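Local coordinates for isochorismatase family protein family (Burkholderia thailandensis, PDB 3TXY), which is of unknown function but, as a member of the isochorismatase-like cysteine hydrolase family, may act as a hydrolase, at residues I19-G24 against V130-A135; P29-S34 against W164-Q169; S62-G67 against L84-S89. All blocks are in the same frame, centred on the assembly; numbering follows the deposited sequence.

How the contacts relate
Contact 1 lies near the middle of the chain; the other two sit on the surface. It joins two parallel strands at the end of the sheet where the active site of cysteine hydrolases is expected. Asp20 and its partner Lys106 probably mark that place. The centre of contact 2 is about 13 Å from that of contact 1, and Met30 SD touches Ile134 CD1 at 3.7 Å. The centre of contact 3 is about 16 Å from that of contact 1, with probable hydrogen bonds from Asn23 ND2 to Glu87 O (3.0 Å) and Gly24 N to Trp88 O (3.1 Å). Contacts 2 and 3 stay about 11 Å apart at their nearest atoms. A 1,2-ethanediol, probably from the crystallisation liquor, lies near Ile134.

Contact 1 (I19-G24 against V130-A135); sequences IDLQNG and VLTGIA
Leu21 CG and Ile134 CG1 both lie beside their backbone N and anti to the carbonyl carbon (chi1 -59° and -53°). Ile134 then runs on extended to CD1. The two side chains cross at about a right angle, and Leu21 CD2 meets Ile134 CD1 at 3.6 Å. Next to this packing the backbones pair. Ile19 N donates to Thr132 O at 2.8 Å, and Ile19 O accepts from Ile134 N at 3.1 Å. In this parallel bridge Ile19 grips both sides of Gly133, whose CA makes a further C-H...O contact of 3.3 Å with Ile19 O. Gly133, at a positive phi of 130°, lets the strands close to 4.4 Å between its CA and Ile19 CA. On the Leu131 side, Ile19 CG1 rests 4.2 Å from Leu131 CD1.

These are neighbouring central strands, 14-19 and 128-134, of the parallel sheet in the isochorismatase-like alpha/beta fold. At the C-terminal ends of these strands lies the expected active site. In this family an Asp after the first strand and a Lys form a triad with a Cys. Asp20 and Lys106 are placed accordingly, but the sequence appears to carry glycine where relatives have the cysteine, so a cysteine mechanism is in doubt. Asp20 OD2 forms a salt bridge with Lys106, and OD1 is hydrogen-bonded to Thr61. Asp20 CB packs 3.5 Å from Ile134 O. One water donates to both Asp20 OD2 and Ile134 O, at 2.6 Å each. That carbonyl belongs to the cis peptide between Ile134 and Ala135, a recurrent feature of the family at this strand end.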
loop_
_atom_site.group_PDB
_atom_site.type_symbol
_atom_site.label_atom_id
_atom_site.label_comp_id
_atom_site.label_asym_id
_atom_site.label_seq_id
_atom_site.Cartn_x
_atom_site.Cartn_y
_atom_site.Cartn_z
ATOM N N ILE A 19 11.708 3.255 9.173
ATOM C CA ILE A 19 11.763 2.124 8.232
ATOM C C ILE A 19 13.123 1.960 7.565
ATOM O O ILE A 19 13.586 2.862 6.878
ATOM C CB ILE A 19 10.713 2.278 7.109
ATOM C CG1 ILE A 19 9.290 2.488 7.656
ATOM C CG2 ILE A 19 10.756 1.058 6.202
ATOM C CD1 ILE A 19 8.820 1.405 8.613
ATOM N N ASP A 20 13.731 0.783 7.766
ATOM C CA ASP A 20 14.861 0.256 6.974
ATOM C C ASP A 20 16.124 1.128 7.047
ATOM O O ASP A 20 16.876 1.221 6.078
ATOM C CB ASP A 20 14.472 0.019 5.509
ATOM C CG ASP A 20 13.596 -1.199 5.325
ATOM O OD1 ASP A 20 13.592 -2.083 6.209
ATOM O OD2 ASP A 20 12.904 -1.274 4.297
ATOM N N LEU A 21 16.382 1.710 8.210
ATOM C CA LEU A 21 17.603 2.499 8.397
ATOM C C LEU A 21 18.752 1.561 8.785
ATOM O O LEU A 21 19.327 1.615 9.893
ATOM C CB LEU A 21 17.362 3.647 9.364
ATOM C CG LEU A 21 16.255 4.622 8.934
ATOM C CD1 LEU A 21 16.109 5.735 9.981
ATOM C CD2 LEU A 21 16.527 5.231 7.565
ATOM N N GLN A 22 19.057 0.703 7.816
ATOM C CA GLN A 22 20.031 -0.362 7.929
ATOM C C GLN A 22 21.177 -0.144 6.943
ATOM O O GLN A 22 21.013 0.520 5.907
ATOM C CB GLN A 22 19.356 -1.718 7.702
ATOM C CG GLN A 22 18.832 -1.961 6.293
ATOM C CD GLN A 22 17.848 -3.109 6.252
ATOM O OE1 GLN A 22 16.790 -3.025 6.837
ATOM N NE2 GLN A 22 18.212 -4.184 5.591
ATOM N N ASN A 23 22.340 -0.709 7.263
ATOM C CA ASN A 23 23.552 -0.449 6.499
ATOM C C ASN A 23 23.372 -0.590 4.982
ATOM O O ASN A 23 23.859 0.235 4.203
ATOM C CB ASN A 23 24.668 -1.392 6.950
ATOM C CG ASN A 23 25.095 -1.156 8.387
ATOM O OD1 ASN A 23 25.172 -0.011 8.844
ATOM N ND2 ASN A 23 25.410 -2.243 9.100
ATOM N N GLY A 24 22.671 -1.635 4.555
ATOM C CA GLY A 24 22.535 -1.918 3.135
ATOM C C GLY A 24 21.612 -0.979 2.364
ATOM O O GLY A 24 21.597 -0.987 1.143
ATOM N N VAL A 130 4.357 8.352 13.831
ATOM C CA VAL A 130 5.205 9.269 13.102
ATOM C C VAL A 130 6.215 8.413 12.350
ATOM O O VAL A 130 6.984 7.662 12.946
ATOM C CB VAL A 130 5.867 10.295 14.040
ATOM C CG1 VAL A 130 6.949 11.090 13.300
ATOM C CG2 VAL A 130 4.780 11.200 14.626
ATOM N N LEU A 131 6.186 8.543 11.023
ATOM C CA LEU A 131 6.918 7.677 10.121
ATOM C C LEU A 131 8.120 8.367 9.477
ATOM O O LEU A 131 8.021 9.471 8.942
ATOM C CB LEU A 131 5.943 7.194 9.053
ATOM C CG LEU A 131 5.913 5.799 8.477
ATOM C CD1 LEU A 131 6.214 4.650 9.439
ATOM C CD2 LEU A 131 4.519 5.617 7.846
ATOM N N THR A 132 9.271 7.706 9.584
ATOM C CA THR A 132 10.471 8.088 8.859
ATOM C C THR A 132 11.024 6.873 8.129
ATOM O O THR A 132 10.616 5.735 8.382
ATOM C CB THR A 132 11.566 8.647 9.798
ATOM O OG1 THR A 132 12.284 7.575 10.434
ATOM C CG2 THR A 132 10.974 9.545 10.846
ATOM N N GLY A 133 11.971 7.119 7.237
ATOM C CA GLY A 133 12.789 6.060 6.641
ATOM C C GLY A 133 12.896 6.053 5.120
ATOM O O GLY A 133 12.647 7.059 4.457
ATOM N N ILE A 134 13.295 4.892 4.587
ATOM C CA ILE A 134 13.671 4.723 3.193
ATOM C C ILE A 134 12.998 3.435 2.674
ATOM O O ILE A 134 12.978 2.453 3.422
ATOM C CB ILE A 134 15.220 4.547 3.069
ATOM C CG1 ILE A 134 15.978 5.686 3.773
ATOM C CG2 ILE A 134 15.621 4.388 1.610
ATOM C CD1 ILE A 134 17.409 5.298 4.122
ATOM N N ALA A 135 12.438 3.375 1.450
ATOM C CA ALA A 135 12.200 4.500 0.543
ATOM C C ALA A 135 10.780 5.039 0.739
ATOM O O ALA A 135 9.862 4.311 1.080
ATOM C CB ALA A 135 12.387 4.069 -0.907
HETATM O O HOH W 1 13.730 0.224 2.369
#

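Contact 2 (P29-S34 against W164-Q169); sequences PMVPQS and WSTDAQ. Unlike the reference sequence in segment 29-34: Met30 (reference Val).
The N-terminal turn of helix 166-180 packs against the loop that leads into helix 35-51. Val31 and Pro32 of the loop meet Ser165, Thr166 and Gln169. The contact is made by packing. Val31 points at the helix start and sets CG2 against its backbone, 3.3 Å from Ser165 C and 3.5 Å from Thr166 N. The same methyl touches Thr166 CG2 at 3.9 Å.

One turn on, Gln169 meets Pro32. Its CG is anti to the backbone N (chi1 -179°), and a bend at chi2 (84°) swings the amide toward the loop. Pro32 CD then lies over the flat face of that amide, 3.4 Å from Gln169 NE2 and 3.5 Å from Gln169 CD. The two side chains cross at about a right angle. Both ends of the buried amide have partners elsewhere: OE1 bonds to Thr136 and NE2 to Val161 O. These bonds should fix the flip of the amide and present its face to the proline. The cis peptide before Pro32 is part of the turn in the loop. Gln33 NE2 comes within 4.1 Å of Gln169 NE2 with the amide planes 61° apart, and it donates to Ser158 O.

Beyond the loop contact, Ala168 CB lies above one face of the Trp164 ring, toward its rim. Phe171 and Lys179 of the second subunit also meet this ring, Lys179 by a cation-pi contact. Ser165 OG accepts from Ala168 N at 3.0 Å, and Gln169 N bonds back to Ser165 O. This is a serine N-cap, typical of the first turn of an alpha-helix.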
loop_
_atom_site.group_PDB
_atom_site.type_symbol
_atom_site.label_atom_id
_atom_site.label_comp_id
_atom_site.label_asym_id
_atom_site.label_seq_id
_atom_site.Cartn_x
_atom_site.Cartn_y
_atom_site.Cartn_z
ATOM N N PRO A 29 21.736 5.587 -3.219
ATOM C CA PRO A 29 21.522 6.963 -3.655
ATOM C C PRO A 29 20.066 7.352 -3.461
ATOM O O PRO A 29 19.182 6.548 -3.739
ATOM C CB PRO A 29 21.905 6.929 -5.142
ATOM C CG PRO A 29 21.682 5.498 -5.552
ATOM C CD PRO A 29 22.081 4.694 -4.341
ATOM N N MET A 30 19.823 8.541 -2.903
ATOM C CA MET A 30 18.452 8.956 -2.617
ATOM C C MET A 30 18.309 10.451 -2.424
ATOM O O MET A 30 19.286 11.167 -2.126
ATOM C CB MET A 30 17.919 8.218 -1.387
ATOM C CG MET A 30 18.602 8.591 -0.075
ATOM S SD MET A 30 18.084 7.494 1.261
ATOM C CE MET A 30 19.117 6.067 0.886
ATOM N N VAL A 31 17.085 10.933 -2.606
ATOM C CA VAL A 31 16.799 12.350 -2.528
ATOM C C VAL A 31 15.475 12.538 -1.787
ATOM O O VAL A 31 14.668 11.601 -1.715
ATOM C CB VAL A 31 16.725 12.980 -3.938
ATOM C CG1 VAL A 31 18.127 13.009 -4.567
ATOM C CG2 VAL A 31 15.712 12.243 -4.807
ATOM N N PRO A 32 15.215 13.757 -1.274
ATOM C CA PRO A 32 15.953 15.016 -1.347
ATOM C C PRO A 32 17.002 15.198 -0.242
ATOM O O PRO A 32 17.672 16.231 -0.189
ATOM C CB PRO A 32 14.847 16.059 -1.218
ATOM C CG PRO A 32 13.896 15.412 -0.277
ATOM C CD PRO A 32 13.906 13.945 -0.624
ATOM N N GLN A 33 17.124 14.219 0.640
ATOM C CA GLN A 33 18.231 14.181 1.567
ATOM C C GLN A 33 18.848 12.784 1.600
ATOM O O GLN A 33 18.194 11.797 1.255
ATOM C CB GLN A 33 17.805 14.671 2.969
ATOM C CG GLN A 33 16.607 13.969 3.574
ATOM C CD GLN A 33 15.260 14.578 3.217
ATOM O OE1 GLN A 33 15.067 15.801 3.271
ATOM N NE2 GLN A 33 14.292 13.711 2.931
ATOM N N SER A 34 20.110 12.714 2.022
ATOM C CA SER A 34 20.868 11.468 1.944
ATOM C C SER A 34 20.378 10.470 2.998
ATOM O O SER A 34 19.591 10.825 3.887
ATOM C CB SER A 34 22.381 11.723 2.126
ATOM O OG SER A 34 22.688 12.108 3.468
ATOM N N TRP A 164 14.033 7.555 -4.723
ATOM C CA TRP A 164 14.965 7.498 -5.862
ATOM C C TRP A 164 14.942 8.700 -6.774
ATOM O O TRP A 164 15.831 8.848 -7.632
ATOM C CB TRP A 164 14.721 6.239 -6.698
ATOM C CG TRP A 164 13.346 6.210 -7.308
ATOM C CD1 TRP A 164 12.906 6.850 -8.459
ATOM C CD2 TRP A 164 12.167 5.547 -6.770
ATOM N NE1 TRP A 164 11.580 6.612 -8.674
ATOM C CE2 TRP A 164 11.077 5.835 -7.698
ATOM C CE3 TRP A 164 11.919 4.744 -5.667
ATOM C CZ2 TRP A 164 9.814 5.330 -7.513
ATOM C CZ3 TRP A 164 10.632 4.251 -5.490
ATOM C CH2 TRP A 164 9.606 4.550 -6.384
ATOM N N SER A 165 13.933 9.553 -6.651
ATOM C CA SER A 165 13.868 10.762 -7.466
ATOM C C SER A 165 13.032 11.818 -6.755
ATOM O O SER A 165 12.225 11.503 -5.861
ATOM C CB SER A 165 13.288 10.462 -8.858
ATOM O OG SER A 165 11.866 10.349 -8.827
ATOM N N THR A 166 13.253 13.081 -7.104
ATOM C CA THR A 166 12.471 14.160 -6.497
ATOM C C THR A 166 11.021 14.097 -6.996
ATOM O O THR A 166 10.104 14.458 -6.268
ATOM C CB THR A 166 13.087 15.555 -6.758
ATOM O OG1 THR A 166 13.323 15.724 -8.158
ATOM C CG2 THR A 166 14.391 15.709 -6.012
ATOM N N ASP A 167 10.821 13.630 -8.230
ATOM C CA ASP A 167 9.455 13.436 -8.756
ATOM C C ASP A 167 8.708 12.409 -7.877
ATOM O O ASP A 167 7.516 12.582 -7.556
ATOM C CB ASP A 167 9.476 12.949 -10.209
ATOM C CG ASP A 167 9.688 14.071 -11.230
ATOM O OD1 ASP A 167 9.707 15.275 -10.886
ATOM O OD2 ASP A 167 9.797 13.744 -12.420
ATOM N N ALA A 168 9.396 11.330 -7.493
ATOM C CA ALA A 168 8.754 10.295 -6.661
ATOM C C ALA A 168 8.480 10.799 -5.263
ATOM O O ALA A 168 7.418 10.553 -4.700
ATOM C CB ALA A 168 9.599 9.039 -6.603
ATOM N N GLN A 169 9.423 11.543 -4.703
ATOM C CA GLN A 169 9.203 12.156 -3.396
ATOM C C GLN A 169 7.975 13.038 -3.435
ATOM O O GLN A 169 7.077 12.912 -2.604
ATOM C CB GLN A 169 10.400 12.986 -2.983
ATOM C CG GLN A 169 10.247 13.642 -1.607
ATOM C CD GLN A 169 10.618 12.715 -0.457
ATOM O OE1 GLN A 169 10.729 11.501 -0.636
ATOM N NE2 GLN A 169 10.857 13.303 0.729
#

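Contact 3 (S62-G67 against L84-S89)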
loop_
_atom_site.group_PDB
_atom_site.type_symbol
_atom_site.label_atom_id
_atom_site.label_comp_id
_atom_site.label_asym_id
_atom_site.label_seq_id
_atom_site.Cartn_x
_atom_site.Cartn_y
_atom_site.Cartn_z
ATOM N N SER A 62 15.121 -8.249 6.793
ATOM C CA SER A 62 16.063 -9.341 6.777
ATOM C C SER A 62 15.466 -10.523 6.029
ATOM O O SER A 62 14.281 -10.743 6.091
ATOM C CB SER A 62 16.389 -9.797 8.188
ATOM O OG SER A 62 17.335 -10.849 8.163
ATOM N N TYR A 63 16.325 -11.279 5.358
ATOM C CA TYR A 63 15.941 -12.537 4.734
ATOM C C TYR A 63 16.736 -13.725 5.300
ATOM O O TYR A 63 16.733 -14.821 4.715
ATOM C CB TYR A 63 16.139 -12.448 3.236
ATOM C CG TYR A 63 15.414 -11.281 2.626
ATOM C CD1 TYR A 63 16.119 -10.224 2.080
ATOM C CD2 TYR A 63 14.025 -11.231 2.602
ATOM C CE1 TYR A 63 15.481 -9.155 1.504
ATOM C CE2 TYR A 63 13.375 -10.152 2.026
ATOM C CZ TYR A 63 14.119 -9.122 1.487
ATOM O OH TYR A 63 13.523 -8.026 0.911
ATOM N N GLN A 64 17.386 -13.499 6.444
ATOM C CA GLN A 64 18.087 -14.546 7.195
ATOM C C GLN A 64 17.120 -15.672 7.557
ATOM O O GLN A 64 15.933 -15.429 7.736
ATOM C CB GLN A 64 18.724 -13.945 8.464
ATOM C CG GLN A 64 19.822 -12.923 8.179
ATOM C CD GLN A 64 21.002 -13.550 7.456
ATOM O OE1 GLN A 64 21.209 -14.763 7.537
ATOM N NE2 GLN A 64 21.777 -12.737 6.743
ATOM N N PRO A 65 17.609 -16.918 7.656
ATOM C CA PRO A 65 18.982 -17.375 7.516
ATOM C C PRO A 65 19.342 -17.817 6.102
ATOM O O PRO A 65 20.528 -17.905 5.793
ATOM C CB PRO A 65 19.031 -18.580 8.462
ATOM C CG PRO A 65 17.650 -19.155 8.396
ATOM C CD PRO A 65 16.716 -18.017 8.072
ATOM N N ASP A 66 18.339 -18.059 5.257
ATOM C CA ASP A 66 18.536 -18.760 3.988
ATOM C C ASP A 66 17.963 -18.062 2.740
ATOM O O ASP A 66 18.007 -18.626 1.653
ATOM C CB ASP A 66 17.967 -20.196 4.099
ATOM C CG ASP A 66 16.460 -20.243 4.378
ATOM O OD1 ASP A 66 15.774 -19.200 4.505
ATOM O OD2 ASP A 66 15.929 -21.374 4.467
ATOM N N GLY A 67 17.426 -16.850 2.880
ATOM C CA GLY A 67 16.780 -16.182 1.751
ATOM C C GLY A 67 15.447 -16.742 1.257
ATOM O O GLY A 67 14.840 -16.152 0.367
ATOM N N LEU A 84 22.330 -11.813 2.041
ATOM C CA LEU A 84 22.387 -12.594 3.284
ATOM C C LEU A 84 23.587 -12.229 4.175
ATOM O O LEU A 84 23.838 -12.879 5.177
ATOM C CB LEU A 84 22.351 -14.099 2.966
ATOM C CG LEU A 84 20.955 -14.666 2.655
ATOM C CD1 LEU A 84 20.168 -13.742 1.744
ATOM C CD2 LEU A 84 21.016 -16.081 2.062
ATOM N N ASP A 85 24.304 -11.171 3.824
ATOM C CA ASP A 85 25.326 -10.600 4.700
ATOM C C ASP A 85 24.637 -10.059 5.956
ATOM O O ASP A 85 23.758 -9.203 5.851
ATOM C CB ASP A 85 26.031 -9.459 3.968
ATOM C CG ASP A 85 27.237 -8.911 4.714
ATOM O OD1 ASP A 85 27.366 -9.077 5.949
ATOM O OD2 ASP A 85 28.069 -8.284 4.031
ATOM N N PRO A 86 25.036 -10.538 7.149
ATOM C CA PRO A 86 24.401 -9.981 8.348
ATOM C C PRO A 86 24.540 -8.453 8.472
ATOM O O PRO A 86 23.677 -7.807 9.048
ATOM C CB PRO A 86 25.127 -10.698 9.499
ATOM C CG PRO A 86 25.630 -11.962 8.880
ATOM C CD PRO A 86 26.037 -11.566 7.493
ATOM N N GLU A 87 25.607 -7.878 7.916
ATOM C CA GLU A 87 25.772 -6.425 7.968
ATOM C C GLU A 87 24.738 -5.662 7.137
ATOM O O GLU A 87 24.402 -4.528 7.466
ATOM C CB GLU A 87 27.200 -6.011 7.573
ATOM C CG GLU A 87 28.234 -6.304 8.656
ATOM C CD GLU A 87 27.818 -5.785 10.029
ATOM O OE1 GLU A 87 27.639 -4.559 10.169
ATOM O OE2 GLU A 87 27.654 -6.603 10.969
ATOM N N TRP A 88 24.206 -6.298 6.094
ATOM C CA TRP A 88 23.222 -5.660 5.248
ATOM C C TRP A 88 21.980 -5.233 6.024
ATOM O O TRP A 88 21.422 -4.161 5.765
ATOM C CB TRP A 88 22.877 -6.576 4.074
ATOM C CG TRP A 88 21.868 -5.953 3.149
ATOM C CD1 TRP A 88 22.097 -5.070 2.099
ATOM C CD2 TRP A 88 20.416 -6.173 3.150
ATOM N NE1 TRP A 88 20.914 -4.712 1.498
ATOM C CE2 TRP A 88 19.874 -5.339 2.076
ATOM C CE3 TRP A 88 19.544 -6.948 3.912
ATOM C CZ2 TRP A 88 18.510 -5.313 1.783
ATOM C CZ3 TRP A 88 18.178 -6.892 3.636
ATOM C CH2 TRP A 88 17.671 -6.098 2.592
ATOM N N SER A 89 21.568 -6.047 6.995
ATOM C CA SER A 89 20.347 -5.777 7.787
ATOM C C SER A 89 20.600 -5.166 9.177
ATOM O O SER A 89 19.620 -4.852 9.895
ATOM C CB SER A 89 19.519 -7.059 7.942
ATOM O OG SER A 89 20.257 -8.092 8.573
HETATM O O HOH W 2 18.972 -9.589 10.623
HETATM O O HOH W 3 21.189 -9.697 6.619
#
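The Tyr63 and Trp88 rings lie nearly parallel, with planes 23° apart, but they are slid past each other. Their centroids are 6.0 Å apart, so the rings barely overlap. Tyr63 CE1 meets Trp88 CH2 obliquely at 3.9 Å. This is apolar packing rather than a full stack.

The chain of Gln64 is bent at chi2 (-63°), which folds the amide back toward Leu84. Gln64 NE2 donates to Leu84 O at 2.6 Å, short for such a bond, with an N-H...O angle of 150°. The acceptor lies in the amide plane of Gln64, but the donor stands well out of the carbonyl plane of Leu84, so the bond is poorly directed. Leu84 sends its own side chain back toward the 62-67 loop. There CD2 lies 3.7 Å from Asp66 C and 3.8 Å from Gly67 N. The bond from Gly67 N to Tyr63 O closes a turn, which holds a cis peptide before Pro65. Ser62 OG accepts from Gln64 N in an ST turn.

The two segments bring together the ends of a long excursion that follows strand 56-61. At the second end, Asp85 caps the short, weakly bonded helix 86-89 by accepting from Glu87 N.

Ser62 OG and Ser89 OG, 4.0 Å apart, are bridged by a water. A second water accepts from Gln64 NE2, donates to Asp85 O and bonds to Ser89 OG at 2.7 Å. Gln64 NE2 thus has an acceptor for each hydrogen, which should fix the flip of its amide, while the two serine hydroxyls are joined through water and not directly.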